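Local atomic coordinates of aminoacyltransferase FemA (Staphylococcus aureus, PDB entry 1LRZ), a protein that adds the second and third glycines of the pentaglycine bridge in staphylococcal peptidoglycan, taking them from glycyl-tRNA(Gly). Residues Glu39-Gly44 against Ser94-Lys99; Arg74-Asp79 against His87-Glu92; Val193-Glu198 against Gln346-Asn351. All blocks are in the same frame, centred on the assembly; numbering follows the deposited sequence.

From the N terminus, strand 39-46 is the first element to take part. Interaction 1 joins it to the C-terminal turns of helix 83-98 and closes a loop of about 50 residues that includes strands 52-63 and 67-78. Interaction 2 is nested inside this loop: after the end of strand 67-78 the chain turns into helix 83-98, whose middle packs back on it. The two contacts, with centres about 12 Å apart, fasten one helix to one seven-stranded sheet. Interaction 3 follows in series, its centre about 37 and 35 Å from those of interactions 1 and 2. It brings edge strand 192-195 of the second sheet against helix 341-355, across an excursion containing long helices 245-272 and 277-307.

Interaction 1 of 3, residues Glu39-Gly44 against Ser94-Lys99; sequences ETHLVG and SKYVKK
Tyr96, near the C-terminal end of helix 83-98, reaches across to strand 39-46 and meets the side chains of Val43 and His41, two residues apart on the same face of the sheet. Its side chain leaves the helix with CG anti to the backbone N (chi1 -178°), which extends the phenol from the helix toward the strand. CB and CG serve as the stem, and the contact begins farther out on the ring. Tyr96 CD2 and CE1 are each 4.0 Å from Val43 CG1. Tyr96 CE2 and CZ each lie 3.6 Å from Val43 CG1. Val43 CG1 stands 3.8 Å from the centroid of the Tyr96 ring and 21° off its normal, a CH-pi contact over one face, displaced toward the rim. At the tip, the hydroxyl lies by the edge of the His41 imidazole, but the imidazole is probably turned over and the approach is too short as built, so its detail is doubtful. The two rings stand at 90° to each other with centroids 5.7 Å apart, in an oblique pairing.

Around the pair, His100 meets both rings, edge-to-face with His41, and Phe70 also packs edge-to-face on His41. Leu42 points to the other face of the sheet, where Tyr30 of helix 27-35 covers it. The tyrosine therefore has two distinct surfaces in use: a pi face resting on an aliphatic methyl, and a polar tip brought beside a histidine. All three residues are buried, so the hydroxyl and imidazole bring polar groups into a buried contact between helix and sheet, with Asn5 of strand 2-5 also beside Tyr96.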
loop_
_atom_site.group_PDB
_atom_site.type_symbol
_atom_site.label_atom_id
_atom_site.label_comp_id
_atom_site.label_asym_id
_atom_site.label_seq_id
_atom_site.Cartn_x
_atom_site.Cartn_y
_atom_site.Cartn_z
ATOM N N GLU A 39 12.463 6.397 22.430
ATOM C CA GLU A 39 12.747 7.792 22.696
ATOM C C GLU A 39 12.333 8.401 21.351
ATOM O O GLU A 39 12.862 8.015 20.302
ATOM C CB GLU A 39 14.240 8.013 22.920
ATOM C CG GLU A 39 14.588 9.467 23.223
ATOM C CD GLU A 39 16.070 9.672 23.461
ATOM O OE1 GLU A 39 16.669 8.813 24.151
ATOM O OE2 GLU A 39 16.635 10.681 22.970
ATOM N N THR A 40 11.397 9.344 21.373
ATOM C CA THR A 40 10.910 9.933 20.130
ATOM C C THR A 40 11.006 11.451 20.099
ATOM O O THR A 40 10.636 12.127 21.060
ATOM C CB THR A 40 9.443 9.500 19.885
ATOM O OG1 THR A 40 9.329 8.087 20.109
ATOM C CG2 THR A 40 9.020 9.798 18.449
ATOM N N HIS A 41 11.514 11.975 18.985
ATOM C CA HIS A 41 11.676 13.417 18.805
ATOM C C HIS A 41 10.922 13.941 17.588
ATOM O O HIS A 41 10.836 13.267 16.548
ATOM C CB HIS A 41 13.145 13.789 18.604
ATOM C CG HIS A 41 14.039 13.440 19.753
ATOM N ND1 HIS A 41 14.241 12.142 20.173
ATOM C CD2 HIS A 41 14.856 14.211 20.507
ATOM C CE1 HIS A 41 15.152 12.129 21.130
ATOM N NE2 HIS A 41 15.542 13.371 21.350
ATOM N N LEU A 42 10.382 15.149 17.726
ATOM C CA LEU A 42 9.696 15.813 16.628
ATOM C C LEU A 42 10.474 17.104 16.417
ATOM O O LEU A 42 10.414 18.021 17.246
ATOM C CB LEU A 42 8.239 16.122 16.980
ATOM C CG LEU A 42 7.303 14.930 17.218
ATOM C CD1 LEU A 42 5.905 15.457 17.531
ATOM C CD2 LEU A 42 7.278 14.028 15.994
ATOM N N VAL A 43 11.225 17.162 15.321
ATOM C CA VAL A 43 12.026 18.335 15.013
ATOM C C VAL A 43 11.581 18.942 13.685
ATOM O O VAL A 43 10.837 18.313 12.923
ATOM C CB VAL A 43 13.545 17.975 14.955
ATOM C CG1 VAL A 43 13.992 17.389 16.294
ATOM C CG2 VAL A 43 13.818 16.981 13.828
ATOM N N GLY A 44 12.013 20.171 13.423
ATOM C CA GLY A 44 11.651 20.822 12.184
ATOM C C GLY A 44 12.258 22.207 12.087
ATOM O O GLY A 44 13.115 22.584 12.889
ATOM N N SER A 94 22.242 17.331 12.466
ATOM C CA SER A 94 23.486 16.768 12.964
ATOM C C SER A 94 23.802 17.392 14.323
ATOM O O SER A 94 24.103 16.681 15.280
ATOM C CB SER A 94 24.631 17.055 11.989
ATOM O OG SER A 94 24.431 16.376 10.760
ATOM N N LYS A 95 23.721 18.722 14.402
ATOM C CA LYS A 95 23.990 19.437 15.650
ATOM C C LYS A 95 22.998 18.998 16.718
ATOM O O LYS A 95 23.344 18.829 17.892
ATOM C CB LYS A 95 23.848 20.942 15.452
ATOM C CG LYS A 95 24.797 21.557 14.446
ATOM C CD LYS A 95 24.559 23.063 14.357
ATOM C CE LYS A 95 25.383 23.693 13.245
ATOM N NZ LYS A 95 25.099 25.153 13.121
ATOM N N TYR A 96 21.752 18.824 16.300
ATOM C CA TYR A 96 20.703 18.409 17.213
ATOM C C TYR A 96 20.997 17.034 17.813
ATOM O O TYR A 96 20.965 16.868 19.036
ATOM C CB TYR A 96 19.352 18.363 16.489
ATOM C CG TYR A 96 18.213 17.987 17.397
ATOM C CD1 TYR A 96 17.593 18.948 18.205
ATOM C CD2 TYR A 96 17.774 16.668 17.477
ATOM C CE1 TYR A 96 16.557 18.598 19.075
ATOM C CE2 TYR A 96 16.748 16.306 18.336
ATOM C CZ TYR A 96 16.145 17.276 19.132
ATOM O OH TYR A 96 15.127 16.920 19.983
ATOM N N VAL A 97 21.291 16.043 16.979
ATOM C CA VAL A 97 21.536 14.725 17.547
ATOM C C VAL A 97 22.816 14.672 18.380
ATOM O O VAL A 97 22.934 13.819 19.255
ATOM C CB VAL A 97 21.559 13.612 16.474
ATOM C CG1 VAL A 97 20.182 13.525 15.806
ATOM C CG2 VAL A 97 22.668 13.869 15.457
ATOM N N LYS A 98 23.756 15.584 18.133
ATOM C CA LYS A 98 24.994 15.606 18.915
ATOM C C LYS A 98 24.711 16.081 20.332
ATOM O O LYS A 98 25.531 15.913 21.234
ATOM C CB LYS A 98 26.041 16.508 18.266
ATOM C CG LYS A 98 26.618 15.941 16.977
ATOM C CD LYS A 98 27.536 16.939 16.275
ATOM C CE LYS A 98 28.038 16.365 14.948
ATOM N NZ LYS A 98 28.952 17.291 14.229
ATOM N N LYS A 99 23.544 16.687 20.525
ATOM C CA LYS A 99 23.138 17.153 21.844
ATOM C C LYS A 99 22.524 15.987 22.607
ATOM O O LYS A 99 22.298 16.073 23.808
ATOM C CB LYS A 99 22.076 18.250 21.731
ATOM C CG LYS A 99 22.604 19.600 21.296
ATOM C CD LYS A 99 21.467 20.606 21.121
ATOM C CE LYS A 99 21.993 21.887 20.489
ATOM N NZ LYS A 99 20.911 22.881 20.242
#

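Interaction 2 of 3, residues Arg74-Asp79 against His87-Glu92; sequences RGPVID and HFFFNE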
loop_
_atom_site.group_PDB
_atom_site.type_symbol
_atom_site.label_atom_id
_atom_site.label_comp_id
_atom_site.label_asym_id
_atom_site.label_seq_id
_atom_site.Cartn_x
_atom_site.Cartn_y
_atom_site.Cartn_z
ATOM N N ARG A 74 11.977 7.487 7.436
ATOM C CA ARG A 74 11.510 7.892 6.101
ATOM C C ARG A 74 11.360 9.400 5.933
ATOM O O ARG A 74 10.809 9.875 4.932
ATOM C CB ARG A 74 10.171 7.214 5.767
ATOM C CG ARG A 74 10.300 5.843 5.120
ATOM C CD ARG A 74 11.179 5.935 3.903
ATOM N NE ARG A 74 11.107 4.782 3.011
ATOM C CZ ARG A 74 11.935 4.618 1.987
ATOM N NH1 ARG A 74 11.830 3.562 1.191
ATOM N NH2 ARG A 74 12.890 5.516 1.783
ATOM N N GLY A 75 11.840 10.152 6.916
ATOM C CA GLY A 75 11.764 11.599 6.839
ATOM C C GLY A 75 13.140 12.116 6.475
ATOM O O GLY A 75 14.033 11.317 6.222
ATOM N N PRO A 76 13.364 13.435 6.479
ATOM C CA PRO A 76 12.403 14.496 6.798
ATOM C C PRO A 76 11.446 14.873 5.671
ATOM O O PRO A 76 11.644 14.511 4.512
ATOM C CB PRO A 76 13.306 15.668 7.162
ATOM C CG PRO A 76 14.459 15.481 6.234
ATOM C CD PRO A 76 14.720 13.992 6.305
ATOM N N VAL A 77 10.402 15.604 6.037
ATOM C CA VAL A 77 9.431 16.100 5.071
ATOM C C VAL A 77 9.882 17.550 4.905
ATOM O O VAL A 77 9.911 18.314 5.871
ATOM C CB VAL A 77 8.007 16.032 5.636
ATOM C CG1 VAL A 77 7.010 16.501 4.588
ATOM C CG2 VAL A 77 7.699 14.583 6.069
ATOM N N ILE A 78 10.261 17.912 3.685
ATOM C CA ILE A 78 10.770 19.245 3.417
ATOM C C ILE A 78 10.735 19.465 1.904
ATOM O O ILE A 78 10.652 18.501 1.132
ATOM C CB ILE A 78 12.228 19.331 3.955
ATOM C CG1 ILE A 78 12.827 20.724 3.752
ATOM C CG2 ILE A 78 13.090 18.296 3.257
ATOM C CD1 ILE A 78 14.192 20.862 4.415
ATOM N N ASP A 79 10.781 20.722 1.476
ATOM C CA ASP A 79 10.785 21.020 0.042
ATOM C C ASP A 79 12.181 20.703 -0.486
ATOM O O ASP A 79 13.128 21.479 -0.284
ATOM C CB ASP A 79 10.423 22.496 -0.191
ATOM C CG ASP A 79 10.706 22.961 -1.617
ATOM O OD1 ASP A 79 10.765 22.109 -2.531
ATOM O OD2 ASP A 79 10.849 24.189 -1.820
ATOM N N HIS A 87 20.113 21.874 2.933
ATOM C CA HIS A 87 21.436 21.940 3.548
ATOM C C HIS A 87 21.323 22.343 5.023
ATOM O O HIS A 87 21.878 21.685 5.906
ATOM C CB HIS A 87 22.297 22.959 2.807
ATOM C CG HIS A 87 23.706 23.025 3.297
ATOM N ND1 HIS A 87 24.721 22.274 2.746
ATOM C CD2 HIS A 87 24.268 23.744 4.299
ATOM C CE1 HIS A 87 25.848 22.529 3.384
ATOM N NE2 HIS A 87 25.601 23.417 4.331
ATOM N N PHE A 88 20.598 23.429 5.275
ATOM C CA PHE A 88 20.386 23.928 6.627
ATOM C C PHE A 88 19.781 22.854 7.525
ATOM O O PHE A 88 20.217 22.654 8.657
ATOM C CB PHE A 88 19.440 25.131 6.601
ATOM C CG PHE A 88 19.145 25.708 7.959
ATOM C CD1 PHE A 88 20.114 26.430 8.653
ATOM C CD2 PHE A 88 17.903 25.527 8.548
ATOM C CE1 PHE A 88 19.843 26.965 9.915
ATOM C CE2 PHE A 88 17.627 26.057 9.807
ATOM C CZ PHE A 88 18.603 26.780 10.491
ATOM N N PHE A 89 18.764 22.166 7.023
ATOM C CA PHE A 89 18.114 21.138 7.825
ATOM C C PHE A 89 19.032 19.998 8.245
ATOM O O PHE A 89 19.054 19.617 9.414
ATOM C CB PHE A 89 16.902 20.535 7.098
ATOM C CG PHE A 89 16.197 19.475 7.903
ATOM C CD1 PHE A 89 16.625 18.153 7.870
ATOM C CD2 PHE A 89 15.154 19.815 8.755
ATOM C CE1 PHE A 89 16.030 17.190 8.680
ATOM C CE2 PHE A 89 14.555 18.858 9.568
ATOM C CZ PHE A 89 14.993 17.547 9.531
ATOM N N PHE A 90 19.776 19.438 7.300
ATOM C CA PHE A 90 20.638 18.321 7.640
ATOM C C PHE A 90 21.831 18.697 8.509
ATOM O O PHE A 90 22.315 17.889 9.297
ATOM C CB PHE A 90 21.062 17.581 6.368
ATOM C CG PHE A 90 19.965 16.730 5.790
ATOM C CD1 PHE A 90 19.208 17.171 4.710
ATOM C CD2 PHE A 90 19.640 15.510 6.382
ATOM C CE1 PHE A 90 18.137 16.410 4.229
ATOM C CE2 PHE A 90 18.575 14.741 5.914
ATOM C CZ PHE A 90 17.818 15.195 4.828
ATOM N N ASN A 91 22.282 19.938 8.388
ATOM C CA ASN A 91 23.395 20.417 9.189
ATOM C C ASN A 91 22.875 20.616 10.618
ATOM O O ASN A 91 23.521 20.219 11.587
ATOM C CB ASN A 91 23.904 21.738 8.619
ATOM C CG ASN A 91 25.319 22.043 9.038
ATOM O OD1 ASN A 91 26.217 21.227 8.849
ATOM N ND2 ASN A 91 25.531 23.223 9.604
ATOM N N GLU A 92 21.692 21.205 10.752
ATOM C CA GLU A 92 21.134 21.431 12.075
ATOM C C GLU A 92 20.688 20.128 12.726
ATOM O O GLU A 92 20.692 20.015 13.953
ATOM C CB GLU A 92 19.963 22.410 11.999
ATOM C CG GLU A 92 20.344 23.821 11.548
ATOM C CD GLU A 92 21.137 24.580 12.598
ATOM O OE1 GLU A 92 20.745 24.532 13.785
ATOM O OE2 GLU A 92 22.140 25.234 12.238
#
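Pro76 and Phe89 pack within the beta-alpha-beta unit formed by strand 67-78, helix 83-98 and strand 102-107, at the point where the first strand ends and the helix returns over the sheet. The peptide bond before Pro76 is cis, and the pyrrolidine ring is directed at the helix. Pro76 CG touches Phe89 CE1 at 3.4 Å, while Pro76 CB lies 3.5 Å from Phe89 CZ. Pro76 CG is shared with a second ring, and the adjoining Pro76 CD lies 3.6 Å from Phe90 CZ. Phe89 extends from the helix with CG anti to its N (chi1 -180°). Phe90, with CG anti to its carbonyl carbon (chi1 -75°), presents a face to Phe89, and Phe89 CD1 stands 4.0 Å above the centre of the Phe90 ring. Two residues on from the proline, Ile78 CD1 reaches Phe89 CB at 3.8 Å. The interface is entirely apolar and buried. Pro76 and Phe89 both also touch Cys56 of strand 52-63, and Phe89 extends to Ile45 of strand 39-46; the helix thus lies over strands 39-46 and 52-63, while Phe90 packs on Met135 of helix 130-137.

Interaction 3 of 3, residues Val193-Glu198 against Gln346-Asn351; sequences VRFLSE and QWEMIN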
loop_
_atom_site.group_PDB
_atom_site.type_symbol
_atom_site.label_atom_id
_atom_site.label_comp_id
_atom_site.label_asym_id
_atom_site.label_seq_id
_atom_site.Cartn_x
_atom_site.Cartn_y
_atom_site.Cartn_z
ATOM N N VAL A 193 -16.837 -6.738 0.137
ATOM C CA VAL A 193 -15.694 -6.258 0.903
ATOM C C VAL A 193 -16.166 -5.504 2.143
ATOM O O VAL A 193 -17.042 -4.637 2.060
ATOM C CB VAL A 193 -14.803 -5.316 0.046
ATOM C CG1 VAL A 193 -13.705 -4.675 0.908
ATOM C CG2 VAL A 193 -14.182 -6.097 -1.100
ATOM N N ARG A 194 -15.612 -5.868 3.294
ATOM C CA ARG A 194 -15.941 -5.192 4.540
ATOM C C ARG A 194 -14.626 -4.854 5.212
ATOM O O ARG A 194 -13.575 -5.399 4.847
ATOM C CB ARG A 194 -16.802 -6.071 5.460
ATOM C CG ARG A 194 -16.144 -7.322 6.038
ATOM C CD ARG A 194 -17.239 -8.208 6.645
ATOM N NE ARG A 194 -16.760 -9.458 7.228
ATOM C CZ ARG A 194 -16.193 -9.551 8.423
ATOM N NH1 ARG A 194 -15.783 -10.728 8.877
ATOM N NH2 ARG A 194 -16.039 -8.464 9.167
ATOM N N PHE A 195 -14.674 -3.958 6.186
ATOM C CA PHE A 195 -13.466 -3.566 6.884
ATOM C C PHE A 195 -13.435 -4.161 8.279
ATOM O O PHE A 195 -14.364 -3.983 9.069
ATOM C CB PHE A 195 -13.377 -2.045 6.932
ATOM C CG PHE A 195 -13.382 -1.408 5.574
ATOM C CD1 PHE A 195 -14.565 -0.908 5.033
ATOM C CD2 PHE A 195 -12.209 -1.324 4.828
ATOM C CE1 PHE A 195 -14.581 -0.333 3.760
ATOM C CE2 PHE A 195 -12.212 -0.752 3.554
ATOM C CZ PHE A 195 -13.401 -0.254 3.021
ATOM N N LEU A 196 -12.347 -4.867 8.564
ATOM C CA LEU A 196 -12.151 -5.544 9.833
ATOM C C LEU A 196 -11.705 -4.640 10.975
ATOM O O LEU A 196 -10.920 -3.704 10.778
ATOM C CB LEU A 196 -11.123 -6.665 9.659
ATOM C CG LEU A 196 -11.392 -7.695 8.560
ATOM C CD1 LEU A 196 -10.306 -8.774 8.590
ATOM C CD2 LEU A 196 -12.759 -8.321 8.771
ATOM N N SER A 197 -12.211 -4.942 12.170
ATOM C CA SER A 197 -11.862 -4.199 13.380
ATOM C C SER A 197 -10.800 -5.046 14.063
ATOM O O SER A 197 -10.463 -6.128 13.583
ATOM C CB SER A 197 -13.067 -4.063 14.317
ATOM O OG SER A 197 -14.242 -3.688 13.614
ATOM N N GLU A 198 -10.294 -4.568 15.192
ATOM C CA GLU A 198 -9.267 -5.281 15.933
ATOM C C GLU A 198 -9.635 -6.717 16.303
ATOM O O GLU A 198 -8.813 -7.630 16.165
ATOM C CB GLU A 198 -8.916 -4.492 17.201
ATOM C CG GLU A 198 -7.853 -5.134 18.068
ATOM C CD GLU A 198 -8.419 -6.068 19.138
ATOM O OE1 GLU A 198 -9.659 -6.241 19.205
ATOM O OE2 GLU A 198 -7.619 -6.630 19.920
ATOM N N GLN A 346 -8.174 -4.738 -4.057
ATOM C CA GLN A 346 -7.484 -3.632 -4.713
ATOM C C GLN A 346 -8.485 -2.616 -5.272
ATOM O O GLN A 346 -8.296 -1.403 -5.126
ATOM C CB GLN A 346 -6.588 -4.138 -5.855
ATOM C CG GLN A 346 -5.378 -5.008 -5.423
ATOM C CD GLN A 346 -4.501 -4.312 -4.395
ATOM O OE1 GLN A 346 -4.175 -3.127 -4.529
ATOM N NE2 GLN A 346 -4.100 -5.049 -3.372
ATOM N N TRP A 347 -9.554 -3.097 -5.904
ATOM C CA TRP A 347 -10.521 -2.173 -6.485
ATOM C C TRP A 347 -11.188 -1.294 -5.432
ATOM O O TRP A 347 -11.453 -0.113 -5.674
ATOM C CB TRP A 347 -11.584 -2.930 -7.281
ATOM C CG TRP A 347 -12.444 -2.031 -8.125
ATOM C CD1 TRP A 347 -13.809 -1.959 -8.115
ATOM C CD2 TRP A 347 -12.000 -1.098 -9.125
ATOM N NE1 TRP A 347 -14.241 -1.040 -9.040
ATOM C CE2 TRP A 347 -13.158 -0.494 -9.668
ATOM C CE3 TRP A 347 -10.743 -0.705 -9.598
ATOM C CZ2 TRP A 347 -13.091 0.470 -10.685
ATOM C CZ3 TRP A 347 -10.677 0.253 -10.607
ATOM C CH2 TRP A 347 -11.848 0.836 -11.133
ATOM N N GLU A 348 -11.463 -1.869 -4.263
ATOM C CA GLU A 348 -12.095 -1.104 -3.190
ATOM C C GLU A 348 -11.210 0.068 -2.762
ATOM O O GLU A 348 -11.686 1.189 -2.611
ATOM C CB GLU A 348 -12.367 -2.005 -1.974
ATOM C CG GLU A 348 -12.874 -1.277 -0.708
ATOM C CD GLU A 348 -14.346 -0.882 -0.784
ATOM O OE1 GLU A 348 -15.168 -1.717 -1.223
ATOM O OE2 GLU A 348 -14.691 0.258 -0.390
ATOM N N MET A 349 -9.922 -0.190 -2.584
ATOM C CA MET A 349 -9.025 0.858 -2.119
ATOM C C MET A 349 -8.604 1.862 -3.191
ATOM O O MET A 349 -8.348 3.025 -2.885
ATOM C CB MET A 349 -7.832 0.222 -1.409
ATOM C CG MET A 349 -8.270 -0.597 -0.159
ATOM S SD MET A 349 -9.373 0.296 1.024
ATOM C CE MET A 349 -8.410 1.645 1.341
ATOM N N ILE A 350 -8.534 1.427 -4.446
ATOM C CA ILE A 350 -8.217 2.353 -5.528
ATOM C C ILE A 350 -9.401 3.333 -5.586
ATOM O O ILE A 350 -9.215 4.544 -5.759
ATOM C CB ILE A 350 -8.105 1.621 -6.887
ATOM C CG1 ILE A 350 -6.776 0.864 -6.954
ATOM C CG2 ILE A 350 -8.261 2.610 -8.028
ATOM C CD1 ILE A 350 -6.628 -0.005 -8.191
ATOM N N ASN A 351 -10.618 2.804 -5.432
ATOM C CA ASN A 351 -11.809 3.653 -5.458
ATOM C C ASN A 351 -11.883 4.558 -4.242
ATOM O O ASN A 351 -12.382 5.688 -4.333
ATOM C CB ASN A 351 -13.078 2.806 -5.580
ATOM C CG ASN A 351 -13.475 2.593 -7.033
ATOM O OD1 ASN A 351 -13.951 3.521 -7.691
ATOM N ND2 ASN A 351 -13.244 1.384 -7.553
#
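Val193 and Phe195 belong to strand 192-195, an outermost strand of the nine-stranded mixed sheet, and both meet helix 341-355 where it packs across the sheet. The axes of strand 193-195 and helix 346-351 approach to 10.0 Å and cross at -64°. Glu348 takes the largest part from the helix side. Its CG is anti to the backbone N, but a bend at chi2 (77°) turns the carboxylate so that one oxygen faces Val193 and the other Phe195. Against Val193, Glu348 OE1 lies 3.8 Å from Val193 CB, and the aliphatic Glu348 CG is 3.9 Å from Val193 CG1; the two side chains run alongside each other, pointing opposite ways. The other oxygen, Glu348 OE2, comes to the edge of the Phe195 ring, near its plane, 3.7 Å from Phe195 CZ. The carboxylate plane stands 88° from that of the ring, and an oxygen placed beside the positively polarised ring hydrogens probably makes a weak, favourable electrostatic contact.

Met349 approaches the same ring from a neighbouring part of its edge. Its chain, bent at chi2 and chi3, brings Met349 SD within 3.9 Å of Phe195 CE2 and 5.3 Å from the ring centroid, an edge-on Met-aromatic contact. Pro239 of the adjoining strand 236-244 touches both Val193 and Phe195, whereas Met349 also touches Tyr361 of strand 360-365. On another side of the helix, Trp347 packs against helix 168-173. The arrangement is a helix laid over a mixed beta sheet, consistent with the acetyltransferase-like fold to which the FemABX family is related.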